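Local coordinates for reticulocyte binding protein (Streptococcus agalactiae COH1, PDB 3FAW) that probably hydrolyses alpha-1,6 branch linkages of pullulan and related alpha-glucans as a cell-wall-anchored streptococcal pullulanase, at residues D505-T510 / G556-D561. Residues are numbered along the deposited sequence; the frame is centred on the assembly and turned at random. Where two conformers were deposited one is given.
With CA (calcium ion), chain E.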
ATOM      1  N   ASP A 505     -10.288 -11.966   6.394  1.00 13.25           N
ATOM      2  CA  ASP A 505     -11.374 -12.960   6.341  1.00 12.85           C
ATOM      3  C   ASP A 505     -11.838 -13.278   4.918  1.00 12.31           C
ATOM      4  O   ASP A 505     -12.542 -14.260   4.699  1.00 12.81           O
ATOM      5  CB  ASP A 505     -12.558 -12.491   7.186  1.00 13.20           C
ATOM      6  CG  ASP A 505     -12.200 -12.356   8.652  1.00 15.24           C
ATOM      7  OD1 ASP A 505     -11.402 -13.185   9.143  1.00 16.90           O
ATOM      8  OD2 ASP A 505     -12.709 -11.426   9.308  1.00 17.14           O
ATOM      9  N   TRP A 506     -11.438 -12.444   3.963  1.00 12.32           N
ATOM     10  CA  TRP A 506     -11.676 -12.675   2.534  1.00 12.37           C
ATOM     11  C   TRP A 506     -10.809 -13.808   1.970  1.00 11.24           C
ATOM     12  O   TRP A 506     -11.139 -14.392   0.936  1.00 10.69           O
ATOM     13  CB  TRP A 506     -11.409 -11.368   1.774  1.00 12.06           C
ATOM     14  CG  TRP A 506     -11.569 -11.408   0.285  1.00 13.73           C
ATOM     15  CD1 TRP A 506     -12.509 -12.092  -0.436  1.00 15.68           C
ATOM     16  CD2 TRP A 506     -10.789 -10.680  -0.669  1.00 16.60           C
ATOM     17  NE1 TRP A 506     -12.337 -11.859  -1.779  1.00 14.45           N
ATOM     18  CE2 TRP A 506     -11.292 -10.990  -1.947  1.00 16.12           C
ATOM     19  CE3 TRP A 506      -9.698  -9.809  -0.565  1.00 15.75           C
ATOM     20  CZ2 TRP A 506     -10.743 -10.458  -3.114  1.00 16.67           C
ATOM     21  CZ3 TRP A 506      -9.158  -9.279  -1.723  1.00 15.05           C
ATOM     22  CH2 TRP A 506      -9.681  -9.607  -2.980  1.00 13.33           C
ATOM     23  N   MET A 507      -9.712 -14.126   2.656  1.00 10.80           N
ATOM     24  CA  MET A 507      -8.747 -15.111   2.157  1.00 10.85           C
ATOM     25  C   MET A 507      -9.328 -16.523   2.020  1.00 11.97           C
ATOM     26  O   MET A 507      -8.904 -17.274   1.151  1.00  9.62           O
ATOM     27  CB  MET A 507      -7.487 -15.138   3.038  1.00 11.09           C
ATOM     28  CG  MET A 507      -6.645 -13.858   3.007  1.00 11.92           C
ATOM     29  SD  MET A 507      -6.058 -13.350   1.371  1.00 10.94           S
ATOM     30  CE  MET A 507      -7.441 -12.326   0.863  1.00 11.00           C
ATOM     31  N   LYS A 508     -10.312 -16.874   2.849  1.00 13.19           N
ATOM     32  CA  LYS A 508     -10.964 -18.186   2.746  1.00 14.14           C
ATOM     33  C   LYS A 508     -11.921 -18.340   1.550  1.00 14.39           C
ATOM     34  O   LYS A 508     -12.387 -19.452   1.298  1.00 14.33           O
ATOM     35  CB  LYS A 508     -11.713 -18.528   4.043  1.00 14.69           C
ATOM     36  CG  LYS A 508     -12.992 -17.733   4.271  1.00 14.25           C
ATOM     37  CD  LYS A 508     -13.576 -18.007   5.648  1.00 16.34           C
ATOM     38  CE  LYS A 508     -14.789 -17.125   5.924  1.00 20.42           C
ATOM     39  NZ  LYS A 508     -15.878 -17.316   4.920  1.00 25.75           N
ATOM     40  N   SER A 509     -12.210 -17.246   0.832  1.00 14.32           N
ATOM     41  CA  SER A 509     -13.156 -17.251  -0.293  0.50 15.15           C
ATOM     42  C   SER A 509     -12.541 -16.721  -1.594  1.00 14.81           C
ATOM     43  O   SER A 509     -13.264 -16.417  -2.548  1.00 15.21           O
ATOM     44  CB  SER A 509     -14.384 -16.404   0.056  0.50 15.32           C
ATOM     45  OG  SER A 509     -14.995 -16.842   1.256  0.50 19.44           O
ATOM     46  N   THR A 510     -11.214 -16.601  -1.636  1.00 14.24           N
ATOM     47  CA  THR A 510     -10.516 -16.136  -2.838  1.00 14.01           C
ATOM     48  C   THR A 510      -9.073 -16.633  -2.835  1.00 14.32           C
ATOM     49  O   THR A 510      -8.477 -16.801  -1.772  1.00 15.08           O
ATOM     50  CB  THR A 510     -10.528 -14.581  -2.951  1.00 14.41           C
ATOM     51  OG1 THR A 510      -9.973 -14.170  -4.211  1.00 13.07           O
ATOM     52  CG2 THR A 510      -9.729 -13.956  -1.827  1.00 11.03           C
ATOM     53  N   GLY A 556      -2.874 -17.989  12.965  1.00 11.90           N
ATOM     54  CA  GLY A 556      -3.928 -18.258  13.938  1.00 12.38           C
ATOM     55  C   GLY A 556      -5.043 -17.230  13.999  1.00 13.02           C
ATOM     56  O   GLY A 556      -6.064 -17.479  14.643  1.00 13.64           O
ATOM     57  N   ASN A 557      -4.865 -16.081  13.342  1.00 12.00           N
ATOM     58  CA  ASN A 557      -5.859 -14.997  13.407  1.00 12.30           C
ATOM     59  C   ASN A 557      -6.746 -14.848  12.158  1.00 12.78           C
ATOM     60  O   ASN A 557      -7.663 -14.030  12.151  1.00 11.70           O
ATOM     61  CB  ASN A 557      -5.195 -13.658  13.761  1.00 12.40           C
ATOM     62  CG  ASN A 557      -4.240 -13.166  12.693  1.00 11.72           C
ATOM     63  OD1 ASN A 557      -3.764 -13.936  11.856  1.00 10.83           O
ATOM     64  ND2 ASN A 557      -3.950 -11.872  12.721  1.00 12.36           N
ATOM     65  N   PHE A 558      -6.463 -15.616  11.109  1.00 12.73           N
ATOM     66  CA  PHE A 558      -7.389 -15.746   9.980  1.00 13.42           C
ATOM     67  C   PHE A 558      -7.172 -17.066   9.257  1.00 14.26           C
ATOM     68  O   PHE A 558      -6.086 -17.647   9.336  1.00 14.69           O
ATOM     69  CB  PHE A 558      -7.292 -14.554   9.008  1.00 12.96           C
ATOM     70  CG  PHE A 558      -6.063 -14.552   8.117  1.00 10.97           C
ATOM     71  CD1 PHE A 558      -6.064 -15.226   6.898  1.00 11.55           C
ATOM     72  CD2 PHE A 558      -4.935 -13.821   8.468  1.00 10.65           C
ATOM     73  CE1 PHE A 558      -4.946 -15.205   6.064  1.00  9.88           C
ATOM     74  CE2 PHE A 558      -3.811 -13.785   7.637  1.00 11.25           C
ATOM     75  CZ  PHE A 558      -3.817 -14.481   6.435  1.00 10.24           C
ATOM     76  N   GLU A 559      -8.208 -17.533   8.563  1.00 15.08           N
ATOM     77  CA  GLU A 559      -8.139 -18.789   7.816  1.00 16.96           C
ATOM     78  C   GLU A 559      -7.526 -18.579   6.434  1.00 16.26           C
ATOM     79  O   GLU A 559      -8.119 -17.925   5.574  1.00 15.77           O
ATOM     80  CB  GLU A 559      -9.538 -19.410   7.676  1.00 18.20           C
ATOM     81  CG  GLU A 559      -9.578 -20.786   6.996  1.00 22.11           C
ATOM     82  CD  GLU A 559      -8.800 -21.859   7.747  1.00 24.22           C
ATOM     83  OE1 GLU A 559      -8.663 -21.754   8.986  0.10 23.84           O
ATOM     84  OE2 GLU A 559      -8.333 -22.816   7.094  0.10 23.40           O
ATOM     85  N   ALA A 560      -6.333 -19.138   6.228  1.00 15.62           N
ATOM     86  CA  ALA A 560      -5.711 -19.185   4.910  1.00 14.11           C
ATOM     87  C   ALA A 560      -5.831 -20.602   4.345  1.00 14.77           C
ATOM     88  O   ALA A 560      -5.142 -21.514   4.805  1.00 13.71           O
ATOM     89  CB  ALA A 560      -4.252 -18.772   5.003  1.00 13.45           C
ATOM     90  N   ASP A 561      -6.705 -20.790   3.355  1.00 14.63           N
ATOM     91  CA  ASP A 561      -6.891 -22.118   2.754  1.00 16.13           C
ATOM     92  C   ASP A 561      -5.856 -22.437   1.660  1.00 16.01           C
ATOM     93  O   ASP A 561      -5.869 -23.530   1.091  1.00 17.53           O
ATOM     94  CB  ASP A 561      -8.336 -22.313   2.249  1.00 17.76           C
ATOM     95  CG  ASP A 561      -8.652 -21.525   0.984  1.00 13.35           C
ATOM     96  OD1 ASP A 561      -8.141 -20.399   0.819  1.00 12.49           O
ATOM     97  OD2 ASP A 561      -9.435 -22.034   0.156  0.10 13.43           O
TER
HETATM   98 CA    CA E   4      -7.676 -18.444  -0.276  1.00 14.31          CA
HETATM   99  O   HOH W   1     -10.785 -15.980   8.489  1.00 12.38           O
HETATM  100  O   HOH W   2      -9.859 -15.870   5.706  1.00  4.59           O
HETATM  101  O   HOH W   3     -11.913 -22.305   2.432  1.00 22.15           O
HETATM  102  O   HOH W   4      -9.778 -19.305  -1.072  1.00 17.07           O
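Met507 and Asp561 meet through a calcium ion that ties together two loops of the catalytic (beta/alpha)8 barrel, those leading into strands 513-516 and 566-568. The site illustrates how a metal can join chain segments that share no direct hydrogen bond. Met507 O binds the ion at 2.2 Å and Asp561 OD1 at 2.3 Å, which brings these two oxygens to 3.2 Å from each other, a spacing that the shared cation makes tolerable. Thr510 O and water 4 add two more ligands, and Asp511 and Asp565 complete the shell. At Asp561, CG lies between the backbone N and the carbonyl carbon; this chi1 of 73° carries the carboxylate to the ion, and the turn about chi2 (-35°) presents OD1, while OD2 stays 4.0 Å from the ion.

Beside the site, the Met507 side chain crosses the Phe558 ring obliquely, CG lying 3.7 Å from CE1, and both residues also pack on Val515 of the neighbouring barrel strand. Farther out, waters bridge the two loops. Water 2 donates to Glu559 O and weakly accepts from Lys508 N; water 3 donates to Lys508 O and, weakly, to Asp561 OD2. Asp505, whose OD2 is in a salt bridge with Arg489, extends the series: water 1 donates to its OD1 at 2.9 Å and accepts from Glu559 N at 3.0 Å.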